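Local coordinates for protein short chain dehydrogenase (Rhodopseudomonas palustris, PDB 3H7A) that probably catalyses NAD(P)-dependent oxidation or reduction of a substrate that is not established here, at residues T9-I13 with F74-D79; K26-F32 with Y223-Y227; E112-W116 with A158-L162. All blocks are in the same frame, centred on the assembly; numbering follows the deposited sequence. Where two conformers were deposited one is given.

Interaction 1 of 3, residues T9-I13 with F74-D79; sequences TVAVI and FLNAAD
Ala-11 of strand 9-13 sets its methyl between two side chains of helix 68-81: CB lies 3.8 Å from CE2 of Phe-74 and 3.7 Å from CD2 of Leu-75. Phe-74, with CG anti to the backbone N (chi1 -180°), reaches the strand and meets it obliquely through CD2, CE2 and CZ. Its ring passes Ile-13 in the opposite direction, and CG1 of Ile-13 rests 3.7 Å from CE2 of Phe-74. CZ ends beside the backbone oxygen of Val-12. Leu-75 crosses Ile-13 at about a right angle, so that only branch ends meet, CD2 of Leu-75 and CD1 of Ile-13 at 4.1 Å. Strand and helix run nearly antiparallel, at 160° with their axes 8.6 Å apart, as expected where the first strand of a Rossmann fold is covered by a helix of a later beta-alpha unit; strand 84-89, which follows this helix, pairs directly with 9-13. At the other end a strand hydroxyl faces a helix carbonyl. OG1 of Thr-9 sits 3.1 Å from O of Ala-78, without forming a hydrogen bond to it, and is instead bonded to O of Ala-82 beyond the helix end. CG2 of Thr-9 also packs on the Ala-78 oxygen, at 3.4 Å. On the flank, Leu-75 touches Ser-125 and Leu-128 of helix 104-132, while Phe-35 of strand 33-38 packs on Phe-74 and Ala-78.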
ATOM      1  N   THR B   9      -1.523 -35.488  -0.925  1.00 21.66           N
ATOM      2  CA  THR B   9      -0.194 -34.999  -1.306  1.00 25.29           C
ATOM      3  C   THR B   9      -0.039 -33.489  -1.126  1.00 24.69           C
ATOM      4  O   THR B   9      -1.024 -32.749  -1.164  1.00 27.40           O
ATOM      5  CB  THR B   9       0.189 -35.364  -2.752  1.00 23.92           C
ATOM      6  OG1 THR B   9      -0.883 -35.014  -3.634  1.00 24.54           O
ATOM      7  CG2 THR B   9       0.475 -36.848  -2.867  1.00 29.72           C
ATOM      8  N   VAL B  10       1.207 -33.074  -0.904  1.00 25.80           N
ATOM      9  CA  VAL B  10       1.645 -31.681  -0.957  1.00 27.19           C
ATOM     10  C   VAL B  10       2.718 -31.532  -2.041  1.00 29.06           C
ATOM     11  O   VAL B  10       3.726 -32.236  -2.015  1.00 26.77           O
ATOM     12  CB  VAL B  10       2.243 -31.210   0.407  1.00 24.40           C
ATOM     13  CG1 VAL B  10       2.852 -29.813   0.291  1.00 25.87           C
ATOM     14  CG2 VAL B  10       1.193 -31.215   1.471  1.00 22.16           C
ATOM     15  N   ALA B  11       2.506 -30.628  -2.996  1.00 24.23           N
ATOM     16  CA  ALA B  11       3.528 -30.369  -4.002  1.00 21.17           C
ATOM     17  C   ALA B  11       4.418 -29.227  -3.529  1.00 22.43           C
ATOM     18  O   ALA B  11       3.932 -28.137  -3.266  1.00 26.21           O
ATOM     19  CB  ALA B  11       2.895 -30.038  -5.326  1.00 19.87           C
ATOM     20  N   VAL B  12       5.713 -29.488  -3.378  1.00 22.89           N
ATOM     21  CA  VAL B  12       6.659 -28.424  -3.056  1.00 19.31           C
ATOM     22  C   VAL B  12       7.456 -28.152  -4.331  1.00 21.05           C
ATOM     23  O   VAL B  12       8.347 -28.930  -4.707  1.00 21.94           O
ATOM     24  CB  VAL B  12       7.581 -28.777  -1.857  1.00 21.93           C
ATOM     25  CG1 VAL B  12       8.624 -27.688  -1.629  1.00 17.79           C
ATOM     26  CG2 VAL B  12       6.769 -28.975  -0.597  1.00 24.28           C
ATOM     27  N   ILE B  13       7.076 -27.091  -5.039  1.00 24.42           N
ATOM     28  CA  ILE B  13       7.763 -26.714  -6.267  1.00 17.85           C
ATOM     29  C   ILE B  13       8.901 -25.778  -5.881  1.00 27.91           C
ATOM     30  O   ILE B  13       8.680 -24.614  -5.565  1.00 24.35           O
ATOM     31  CB  ILE B  13       6.794 -26.121  -7.330  1.00 23.01           C
ATOM     32  CG1 ILE B  13       5.832 -27.212  -7.815  1.00 21.70           C
ATOM     33  CG2 ILE B  13       7.572 -25.563  -8.518  1.00 22.05           C
ATOM     34  CD1 ILE B  13       4.502 -26.710  -8.324  1.00 35.00           C
ATOM     35  N   PHE B  74       4.151 -32.967 -13.196  1.00 23.44           N
ATOM     36  CA  PHE B  74       4.476 -33.046 -11.762  1.00 26.09           C
ATOM     37  C   PHE B  74       3.218 -33.002 -10.857  1.00 30.07           C
ATOM     38  O   PHE B  74       3.081 -33.794  -9.912  1.00 26.56           O
ATOM     39  CB  PHE B  74       5.466 -31.916 -11.424  1.00 25.10           C
ATOM     40  CG  PHE B  74       5.910 -31.863  -9.980  1.00 26.85           C
ATOM     41  CD1 PHE B  74       7.002 -32.617  -9.541  1.00 25.62           C
ATOM     42  CD2 PHE B  74       5.280 -31.007  -9.070  1.00 23.23           C
ATOM     43  CE1 PHE B  74       7.429 -32.540  -8.223  1.00 30.67           C
ATOM     44  CE2 PHE B  74       5.698 -30.934  -7.746  1.00 29.43           C
ATOM     45  CZ  PHE B  74       6.778 -31.696  -7.323  1.00 29.64           C
ATOM     46  N   LEU B  75       2.298 -32.088 -11.167  1.00 26.88           N
ATOM     47  CA  LEU B  75       1.087 -31.906 -10.376  1.00 26.51           C
ATOM     48  C   LEU B  75       0.065 -33.002 -10.612  1.00 28.17           C
ATOM     49  O   LEU B  75      -0.551 -33.485  -9.659  1.00 28.80           O
ATOM     50  CB  LEU B  75       0.478 -30.523 -10.634  1.00 28.90           C
ATOM     51  CG  LEU B  75       1.333 -29.346 -10.142  1.00 23.12           C
ATOM     52  CD1 LEU B  75       0.786 -28.017 -10.610  1.00 22.34           C
ATOM     53  CD2 LEU B  75       1.459 -29.376  -8.640  1.00 15.75           C
ATOM     54  N   ASN B  76      -0.118 -33.384 -11.878  1.00 30.45           N
ATOM     55  CA  ASN B  76      -0.949 -34.530 -12.234  1.00 27.42           C
ATOM     56  C   ASN B  76      -0.465 -35.813 -11.551  1.00 27.47           C
ATOM     57  O   ASN B  76      -1.279 -36.581 -11.034  1.00 34.36           O
ATOM     58  CB  ASN B  76      -0.962 -34.738 -13.745  1.00 21.21           C
ATOM     59  CG  ASN B  76      -1.883 -33.781 -14.465  1.00 31.68           C
ATOM     60  OD1 ASN B  76      -2.731 -33.129 -13.854  1.00 30.16           O
ATOM     61  ND2 ASN B  76      -1.723 -33.692 -15.784  1.00 31.89           N
ATOM     62  N   ALA B  77       0.852 -36.028 -11.543  1.00 29.80           N
ATOM     63  CA  ALA B  77       1.476 -37.156 -10.836  1.00 27.22           C
ATOM     64  C   ALA B  77       1.187 -37.133  -9.342  1.00 29.48           C
ATOM     65  O   ALA B  77       0.854 -38.174  -8.762  1.00 26.73           O
ATOM     66  CB  ALA B  77       2.978 -37.185 -11.087  1.00 25.68           C
ATOM     67  N   ALA B  78       1.294 -35.948  -8.729  1.00 22.86           N
ATOM     68  CA  ALA B  78       1.027 -35.792  -7.297  1.00 25.07           C
ATOM     69  C   ALA B  78      -0.420 -36.100  -6.990  1.00 21.42           C
ATOM     70  O   ALA B  78      -0.697 -36.886  -6.090  1.00 19.77           O
ATOM     71  CB  ALA B  78       1.413 -34.398  -6.783  1.00 21.28           C
ATOM     72  N   ASP B  79      -1.340 -35.533  -7.767  1.00 20.42           N
ATOM     73  CA  ASP B  79      -2.759 -35.786  -7.557  1.00 25.59           C
ATOM     74  C   ASP B  79      -3.167 -37.252  -7.806  1.00 29.13           C
ATOM     75  O   ASP B  79      -4.091 -37.762  -7.164  1.00 28.82           O
ATOM     76  CB  ASP B  79      -3.618 -34.853  -8.417  1.00 24.56           C
ATOM     77  CG  ASP B  79      -5.067 -34.859  -7.987  1.00 24.56           C
ATOM     78  OD1 ASP B  79      -5.357 -34.467  -6.837  1.00 29.48           O
ATOM     79  OD2 ASP B  79      -5.923 -35.263  -8.791  1.00 33.52           O
TER

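Interaction 2 of 3, residues K26-F32 with Y223-Y227; sequences KFAAEGF and YWQLY
Trp-224 reaches out from helix 216-228 with CG anti to the backbone N (chi1 -174°) and lies between the aromatic and charged parts of segment 26-32. On the tight, buried side its six-membered ring points an edge at one face of Phe-27 in an offset edge-to-face pair, planes at 73°, with CE3 of Trp-224 3.6 Å from CE1 of Phe-27. Phe-32 turns its edge to the face of Tyr-227, the planes nearly perpendicular, and its CZ comes within 3.3 Å of the Tyr-227 OH. The partly exposed side is held by charged chains. Glu-30 lays CG over the indole in a CH-pi contact, 3.5 Å from the centroid of the six-membered ring, its carboxylate stacked 21° from the ring plane. NZ of Lys-26 stands over the five-membered ring in a cation-pi contact, 4.0 Å from its centroid. Lys-26 NZ also makes a 2.8 Å salt bridge to Glu-30 OE2. CD2 of Tyr-227 lies over the opposite indole face. Helix 18-29 stops in a Schellman motif at Gly-31, whose positive phi lets Phe-32 N bond to Phe-27 O; the turn leads into strand 33-38, completing the beta-alpha-beta crossover from strand 9-13 that opens a Rossmann fold.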
ATOM      1  N   LYS B  26       8.450 -30.385   7.041  1.00 32.93           N
ATOM      2  CA  LYS B  26       7.291 -30.034   7.878  1.00 31.13           C
ATOM      3  C   LYS B  26       5.999 -30.716   7.443  1.00 30.75           C
ATOM      4  O   LYS B  26       5.300 -31.304   8.268  1.00 27.42           O
ATOM      5  CB  LYS B  26       7.093 -28.501   7.950  1.00 28.11           C
ATOM      6  CG  LYS B  26       5.900 -28.017   8.800  1.00 32.80           C
ATOM      7  CD  LYS B  26       5.905 -28.585  10.229  1.00 36.60           C
ATOM      8  CE  LYS B  26       5.266 -27.621  11.209  1.00 39.15           C
ATOM      9  NZ  LYS B  26       4.609 -28.318  12.344  1.00 35.71           N
ATOM     10  N   PHE B  27       5.680 -30.639   6.156  1.00 26.90           N
ATOM     11  CA  PHE B  27       4.451 -31.245   5.677  1.00 26.21           C
ATOM     12  C   PHE B  27       4.495 -32.768   5.695  1.00 30.83           C
ATOM     13  O   PHE B  27       3.463 -33.403   5.917  1.00 30.11           O
ATOM     14  CB  PHE B  27       4.042 -30.668   4.325  1.00 24.32           C
ATOM     15  CG  PHE B  27       3.428 -29.301   4.443  1.00 26.47           C
ATOM     16  CD1 PHE B  27       2.042 -29.152   4.547  1.00 25.28           C
ATOM     17  CD2 PHE B  27       4.234 -28.166   4.512  1.00 22.71           C
ATOM     18  CE1 PHE B  27       1.467 -27.891   4.687  1.00 24.54           C
ATOM     19  CE2 PHE B  27       3.675 -26.903   4.653  1.00 31.68           C
ATOM     20  CZ  PHE B  27       2.287 -26.758   4.736  1.00 24.53           C
ATOM     21  N   ALA B  28       5.690 -33.342   5.514  1.00 27.55           N
ATOM     22  CA  ALA B  28       5.869 -34.785   5.651  1.00 31.86           C
ATOM     23  C   ALA B  28       5.744 -35.210   7.110  1.00 30.04           C
ATOM     24  O   ALA B  28       5.200 -36.273   7.387  1.00 36.76           O
ATOM     25  CB  ALA B  28       7.193 -35.235   5.071  1.00 29.63           C
ATOM     26  N   ALA B  29       6.219 -34.364   8.027  1.00 33.86           N
ATOM     27  CA  ALA B  29       6.128 -34.614   9.477  1.00 35.10           C
ATOM     28  C   ALA B  29       4.686 -34.573   9.959  1.00 33.97           C
ATOM     29  O   ALA B  29       4.342 -35.194  10.957  1.00 36.20           O
ATOM     30  CB  ALA B  29       6.964 -33.615  10.258  1.00 33.19           C
ATOM     31  N   GLU B  30       3.850 -33.846   9.227  1.00 28.25           N
ATOM     32  CA  GLU B  30       2.442 -33.730   9.538  1.00 29.16           C
ATOM     33  C   GLU B  30       1.595 -34.738   8.777  1.00 29.93           C
ATOM     34  O   GLU B  30       0.371 -34.649   8.783  1.00 31.50           O
ATOM     35  CB  GLU B  30       1.945 -32.310   9.248  1.00 28.04           C
ATOM     36  CG  GLU B  30       2.651 -31.212  10.062  1.00 34.38           C
ATOM     37  CD  GLU B  30       2.387 -31.288  11.568  1.00 41.68           C
ATOM     38  OE1 GLU B  30       1.371 -31.888  11.992  1.00 34.76           O
ATOM     39  OE2 GLU B  30       3.197 -30.726  12.331  1.00 42.86           O
ATOM     40  N   GLY B  31       2.243 -35.684   8.107  1.00 31.80           N
ATOM     41  CA  GLY B  31       1.532 -36.829   7.549  1.00 25.50           C
ATOM     42  C   GLY B  31       1.153 -36.768   6.086  1.00 29.90           C
ATOM     43  O   GLY B  31       0.426 -37.631   5.607  1.00 31.05           O
ATOM     44  N   PHE B  32       1.635 -35.767   5.355  1.00 29.37           N
ATOM     45  CA  PHE B  32       1.349 -35.706   3.923  1.00 26.69           C
ATOM     46  C   PHE B  32       2.427 -36.457   3.146  1.00 28.57           C
ATOM     47  O   PHE B  32       3.556 -36.574   3.622  1.00 25.48           O
ATOM     48  CB  PHE B  32       1.333 -34.265   3.435  1.00 26.17           C
ATOM     49  CG  PHE B  32       0.149 -33.461   3.888  1.00 22.55           C
ATOM     50  CD1 PHE B  32      -1.041 -33.477   3.158  1.00 24.14           C
ATOM     51  CD2 PHE B  32       0.240 -32.640   5.003  1.00 21.70           C
ATOM     52  CE1 PHE B  32      -2.135 -32.705   3.554  1.00 25.63           C
ATOM     53  CE2 PHE B  32      -0.854 -31.860   5.420  1.00 25.57           C
ATOM     54  CZ  PHE B  32      -2.038 -31.889   4.687  1.00 26.16           C
ATOM     55  N   TYR B 223       4.213 -21.332   6.917  1.00 26.33           N
ATOM     56  CA  TYR B 223       3.367 -22.013   5.951  1.00 26.85           C
ATOM     57  C   TYR B 223       2.417 -22.985   6.633  1.00 25.02           C
ATOM     58  O   TYR B 223       1.249 -23.104   6.230  1.00 24.76           O
ATOM     59  CB  TYR B 223       4.208 -22.729   4.911  1.00 27.43           C
ATOM     60  CG  TYR B 223       4.556 -21.860   3.741  1.00 21.51           C
ATOM     61  CD1 TYR B 223       3.571 -21.119   3.098  1.00 27.55           C
ATOM     62  CD2 TYR B 223       5.866 -21.776   3.271  1.00 26.09           C
ATOM     63  CE1 TYR B 223       3.871 -20.311   2.025  1.00 22.34           C
ATOM     64  CE2 TYR B 223       6.179 -20.981   2.176  1.00 21.43           C
ATOM     65  CZ  TYR B 223       5.157 -20.253   1.561  1.00 24.29           C
ATOM     66  OH  TYR B 223       5.404 -19.448   0.483  1.00 28.78           O
ATOM     67  N   TRP B 224       2.911 -23.661   7.675  1.00 23.06           N
ATOM     68  CA  TRP B 224       2.050 -24.534   8.481  1.00 24.47           C
ATOM     69  C   TRP B 224       0.959 -23.733   9.201  1.00 29.37           C
ATOM     70  O   TRP B 224      -0.200 -24.148   9.234  1.00 26.79           O
ATOM     71  CB  TRP B 224       2.848 -25.412   9.467  1.00 26.16           C
ATOM     72  CG  TRP B 224       1.933 -26.410  10.175  1.00 31.59           C
ATOM     73  CD1 TRP B 224       1.587 -26.415  11.495  1.00 30.02           C
ATOM     74  CD2 TRP B 224       1.215 -27.502   9.570  1.00 28.86           C
ATOM     75  NE1 TRP B 224       0.710 -27.451  11.756  1.00 24.91           N
ATOM     76  CE2 TRP B 224       0.468 -28.131  10.592  1.00 27.18           C
ATOM     77  CE3 TRP B 224       1.145 -28.019   8.267  1.00 31.78           C
ATOM     78  CZ2 TRP B 224      -0.348 -29.240  10.348  1.00 30.63           C
ATOM     79  CZ3 TRP B 224       0.346 -29.129   8.028  1.00 31.06           C
ATOM     80  CH2 TRP B 224      -0.405 -29.719   9.062  1.00 30.39           C
ATOM     81  N   GLN B 225       1.326 -22.569   9.737  1.00 26.56           N
ATOM     82  CA  GLN B 225       0.347 -21.653  10.308  1.00 31.26           C
ATOM     83  C   GLN B 225      -0.757 -21.283   9.298  1.00 30.83           C
ATOM     84  O   GLN B 225      -1.945 -21.338   9.622  1.00 32.44           O
ATOM     85  CB  GLN B 225       1.036 -20.398  10.841  1.00 32.32           C
ATOM     86  CG  GLN B 225       0.110 -19.501  11.655  1.00 48.04           C
ATOM     87  CD  GLN B 225       0.487 -18.032  11.597  1.00 48.09           C
ATOM     88  OE1 GLN B 225      -0.387 -17.161  11.603  1.00 44.17           O
ATOM     89  NE2 GLN B 225       1.787 -17.750  11.549  1.00 40.44           N
ATOM     90  N   LEU B 226      -0.368 -20.926   8.074  1.00 30.24           N
ATOM     91  CA  LEU B 226      -1.350 -20.618   7.029  1.00 24.72           C
ATOM     92  C   LEU B 226      -2.203 -21.840   6.706  1.00 30.33           C
ATOM     93  O   LEU B 226      -3.427 -21.723   6.528  1.00 26.77           O
ATOM     94  CB  LEU B 226      -0.667 -20.085   5.765  1.00 28.33           C
ATOM     95  CG  LEU B 226      -0.186 -18.631   5.775  1.00 27.64           C
ATOM     96  CD1 LEU B 226       0.715 -18.339   4.590  1.00 23.02           C
ATOM     97  CD2 LEU B 226      -1.373 -17.666   5.819  1.00 29.80           C
ATOM     98  N   TYR B 227      -1.564 -23.012   6.651  1.00 29.45           N
ATOM     99  CA  TYR B 227      -2.290 -24.252   6.416  1.00 29.14           C
ATOM    100  C   TYR B 227      -3.382 -24.434   7.470  1.00 31.68           C
ATOM    101  O   TYR B 227      -4.508 -24.771   7.135  1.00 29.85           O
ATOM    102  CB  TYR B 227      -1.373 -25.493   6.369  1.00 29.99           C
ATOM    103  CG  TYR B 227      -2.200 -26.763   6.227  1.00 20.44           C
ATOM    104  CD1 TYR B 227      -2.721 -27.133   4.998  1.00 28.32           C
ATOM    105  CD2 TYR B 227      -2.528 -27.535   7.336  1.00 31.69           C
ATOM    106  CE1 TYR B 227      -3.517 -28.251   4.868  1.00 22.77           C
ATOM    107  CE2 TYR B 227      -3.309 -28.664   7.209  1.00 19.80           C
ATOM    108  CZ  TYR B 227      -3.798 -29.010   5.978  1.00 26.66           C
ATOM    109  OH  TYR B 227      -4.589 -30.118   5.845  1.00 27.25           O
TER

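Interaction 3 of 3, residues E112-W116 with A158-L162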
ATOM      1  N   GLU B 112      10.182 -16.273 -16.508  1.00 25.76           N
ATOM      2  CA  GLU B 112       9.824 -17.682 -16.735  1.00 21.76           C
ATOM      3  C   GLU B 112       9.889 -18.497 -15.449  1.00 19.89           C
ATOM      4  O   GLU B 112       9.005 -19.303 -15.176  1.00 23.91           O
ATOM      5  CB  GLU B 112      10.719 -18.337 -17.789  1.00 16.26           C
ATOM      6  CG  GLU B 112      10.567 -17.775 -19.204  1.00 25.04           C
ATOM      7  CD  GLU B 112      11.512 -18.434 -20.214  1.00 33.54           C
ATOM      8  OE1 GLU B 112      12.494 -19.111 -19.812  1.00 32.77           O
ATOM      9  OE2 GLU B 112      11.261 -18.268 -21.421  1.00 37.73           O
ATOM     10  N   MET B 113      10.930 -18.240 -14.663  1.00 20.62           N
ATOM     11  CA  MET B 113      11.208 -18.992 -13.441  0.50 21.35           C
ATOM     12  C   MET B 113      10.319 -18.544 -12.268  1.00 23.54           C
ATOM     13  O   MET B 113       9.721 -19.377 -11.588  1.00 23.30           O
ATOM     14  CB  MET B 113      12.706 -18.857 -13.100  0.50 25.52           C
ATOM     15  CG  MET B 113      13.252 -19.755 -11.986  0.50 35.64           C
ATOM     16  SD  MET B 113      13.933 -21.382 -12.442  0.50 44.89           S
ATOM     17  CE  MET B 113      12.457 -22.371 -12.556  0.50 34.51           C
ATOM     18  N   ALA B 114      10.235 -17.232 -12.041  1.00 21.22           N
ATOM     19  CA  ALA B 114       9.602 -16.672 -10.835  1.00 21.79           C
ATOM     20  C   ALA B 114       8.139 -16.245 -10.956  1.00 14.28           C
ATOM     21  O   ALA B 114       7.495 -15.957  -9.952  1.00 19.76           O
ATOM     22  CB  ALA B 114      10.433 -15.496 -10.323  1.00 18.87           C
ATOM     23  N   CYS B 115       7.629 -16.161 -12.177  1.00 22.64           N
ATOM     24  CA  CYS B 115       6.291 -15.658 -12.390  1.00 17.39           C
ATOM     25  C   CYS B 115       5.425 -16.601 -13.238  1.00 17.78           C
ATOM     26  O   CYS B 115       4.355 -17.031 -12.802  1.00 24.89           O
ATOM     27  CB  CYS B 115       6.343 -14.278 -13.034  1.00 19.55           C
ATOM     28  SG  CYS B 115       4.661 -13.643 -13.279  1.00 17.84           S
ATOM     29  N   TRP B 116       5.914 -16.907 -14.441  1.00 22.84           N
ATOM     30  CA  TRP B 116       5.286 -17.833 -15.377  1.00 19.10           C
ATOM     31  C   TRP B 116       5.114 -19.187 -14.719  1.00 23.54           C
ATOM     32  O   TRP B 116       4.029 -19.744 -14.708  1.00 19.73           O
ATOM     33  CB  TRP B 116       6.151 -17.951 -16.639  1.00 24.93           C
ATOM     34  CG  TRP B 116       5.861 -19.155 -17.512  1.00 25.23           C
ATOM     35  CD1 TRP B 116       6.646 -20.266 -17.670  1.00 21.45           C
ATOM     36  CD2 TRP B 116       4.710 -19.355 -18.343  1.00 21.57           C
ATOM     37  NE1 TRP B 116       6.047 -21.147 -18.545  1.00 25.11           N
ATOM     38  CE2 TRP B 116       4.861 -20.610 -18.972  1.00 21.82           C
ATOM     39  CE3 TRP B 116       3.566 -18.595 -18.617  1.00 27.95           C
ATOM     40  CZ2 TRP B 116       3.911 -21.121 -19.852  1.00 28.61           C
ATOM     41  CZ3 TRP B 116       2.626 -19.099 -19.495  1.00 25.42           C
ATOM     42  CH2 TRP B 116       2.803 -20.356 -20.103  1.00 18.81           C
ATOM     43  N   ALA B 158       9.035  -9.775 -12.015  1.00 21.03           N
ATOM     44  CA  ALA B 158       8.536 -11.135 -11.869  1.00 18.38           C
ATOM     45  C   ALA B 158       7.863 -11.365 -10.512  1.00 20.19           C
ATOM     46  O   ALA B 158       6.854 -12.063 -10.453  1.00 18.27           O
ATOM     47  CB  ALA B 158       9.664 -12.132 -12.081  1.00 19.50           C
ATOM     48  N   LYS B 159       8.415 -10.815  -9.425  1.00 19.43           N
ATOM     49  CA  LYS B 159       7.781 -10.969  -8.092  1.00 19.22           C
ATOM     50  C   LYS B 159       6.430 -10.229  -7.945  1.00 17.63           C
ATOM     51  O   LYS B 159       5.474 -10.789  -7.399  1.00 21.11           O
ATOM     52  CB  LYS B 159       8.737 -10.624  -6.934  1.00 19.99           C
ATOM     53  CG  LYS B 159      10.026 -11.440  -6.900  1.00 17.97           C
ATOM     54  CD  LYS B 159       9.813 -12.959  -6.766  1.00 17.72           C
ATOM     55  CE  LYS B 159       9.111 -13.336  -5.505  1.00 17.56           C
ATOM     56  NZ  LYS B 159       9.162 -14.816  -5.318  1.00 24.38           N
ATOM     57  N   PHE B 160       6.359  -9.005  -8.464  1.00 16.04           N
ATOM     58  CA  PHE B 160       5.110  -8.240  -8.547  1.00 15.89           C
ATOM     59  C   PHE B 160       4.119  -9.044  -9.374  1.00 16.75           C
ATOM     60  O   PHE B 160       2.963  -9.207  -8.986  1.00 22.94           O
ATOM     61  CB  PHE B 160       5.342  -6.914  -9.256  1.00 15.90           C
ATOM     62  CG  PHE B 160       5.690  -5.762  -8.352  1.00  8.65           C
ATOM     63  CD1 PHE B 160       6.806  -5.805  -7.515  1.00 12.60           C
ATOM     64  CD2 PHE B 160       4.971  -4.572  -8.442  1.00 12.36           C
ATOM     65  CE1 PHE B 160       7.139  -4.695  -6.744  1.00 10.47           C
ATOM     66  CE2 PHE B 160       5.294  -3.489  -7.675  1.00 17.32           C
ATOM     67  CZ  PHE B 160       6.401  -3.541  -6.842  1.00 16.67           C
ATOM     68  N   GLY B 161       4.596  -9.562 -10.505  1.00 17.34           N
ATOM     69  CA  GLY B 161       3.776 -10.379 -11.409  1.00 17.74           C
ATOM     70  C   GLY B 161       3.199 -11.590 -10.700  1.00 11.56           C
ATOM     71  O   GLY B 161       2.013 -11.890 -10.847  1.00 21.60           O
ATOM     72  N   LEU B 162       4.030 -12.283  -9.914  1.00 19.61           N
ATOM     73  CA  LEU B 162       3.544 -13.422  -9.110  1.00 16.00           C
ATOM     74  C   LEU B 162       2.469 -13.002  -8.068  1.00 18.69           C
ATOM     75  O   LEU B 162       1.460 -13.705  -7.848  1.00 20.23           O
ATOM     76  CB  LEU B 162       4.727 -14.136  -8.407  1.00 16.96           C
ATOM     77  CG  LEU B 162       4.334 -15.442  -7.697  1.00 21.30           C
ATOM     78  CD1 LEU B 162       3.937 -16.482  -8.720  1.00 20.59           C
ATOM     79  CD2 LEU B 162       5.467 -15.962  -6.803  1.00 16.76           C
TER
HETATM   80  O   HOH W   1       8.732 -16.511  -7.552  1.00 25.84           O
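Segments 112-116 and 158-162 run side by side in the same sense, their axes 26° apart and 7.9 Å from each other at closest approach. A wider pi-type turn at 112-116 accompanies the close approach, which brings CA of Cys-115 to 4.8 Å from CA of Leu-162. Small residues are consistent with this: CB of Ala-114 and CB of Ala-158 meet at 3.9 Å. CB of Cys-115 lies 3.4 Å from O of Ala-158. The Cys-115 thiol, anti to its N (chi1 -179°), lies against the backbone of helix 153-173, SG 3.6 Å from C of Gly-161, where a side chain on the glycine would clash. Leu-162 brings CB and both methyls against O of Ala-114. With an alanine in its place the two methyls are lost, which is likely to open a gap beside that oxygen. A water bonds to the same oxygen and to NZ of Lys-159, which also donates to O of Thr-140. Ser-157 of a neighbouring subunit packs on Cys-115 and bonds to O of Gly-161, consistent with the helix-bundle interface common in short-chain dehydrogenases. Helices 104-132 and 153-173 lie on the same face of the parallel sheet, joined through strand 135-142.

Interactions 1 and 2 meet across strand 9-13: Val-10, whose CB points away from helix 68-81, packs CG2 3.5 Å from CG of Phe-32 and also touches Phe-27. The strand is thus covered from both sides, by aliphatic and phenyl groups in the buried interaction 1 and by an aromatic cluster in interaction 2, whose outer rim carries charge and is only partly buried. Interaction 3 stands apart, its centre about 20 Å from that of interaction 1 and 25 Å from that of interaction 2. It is also buried, with another subunit against it, and its helix 104-132 is shared with interaction 1, where Ser-125 and Leu-128 pack on Leu-75.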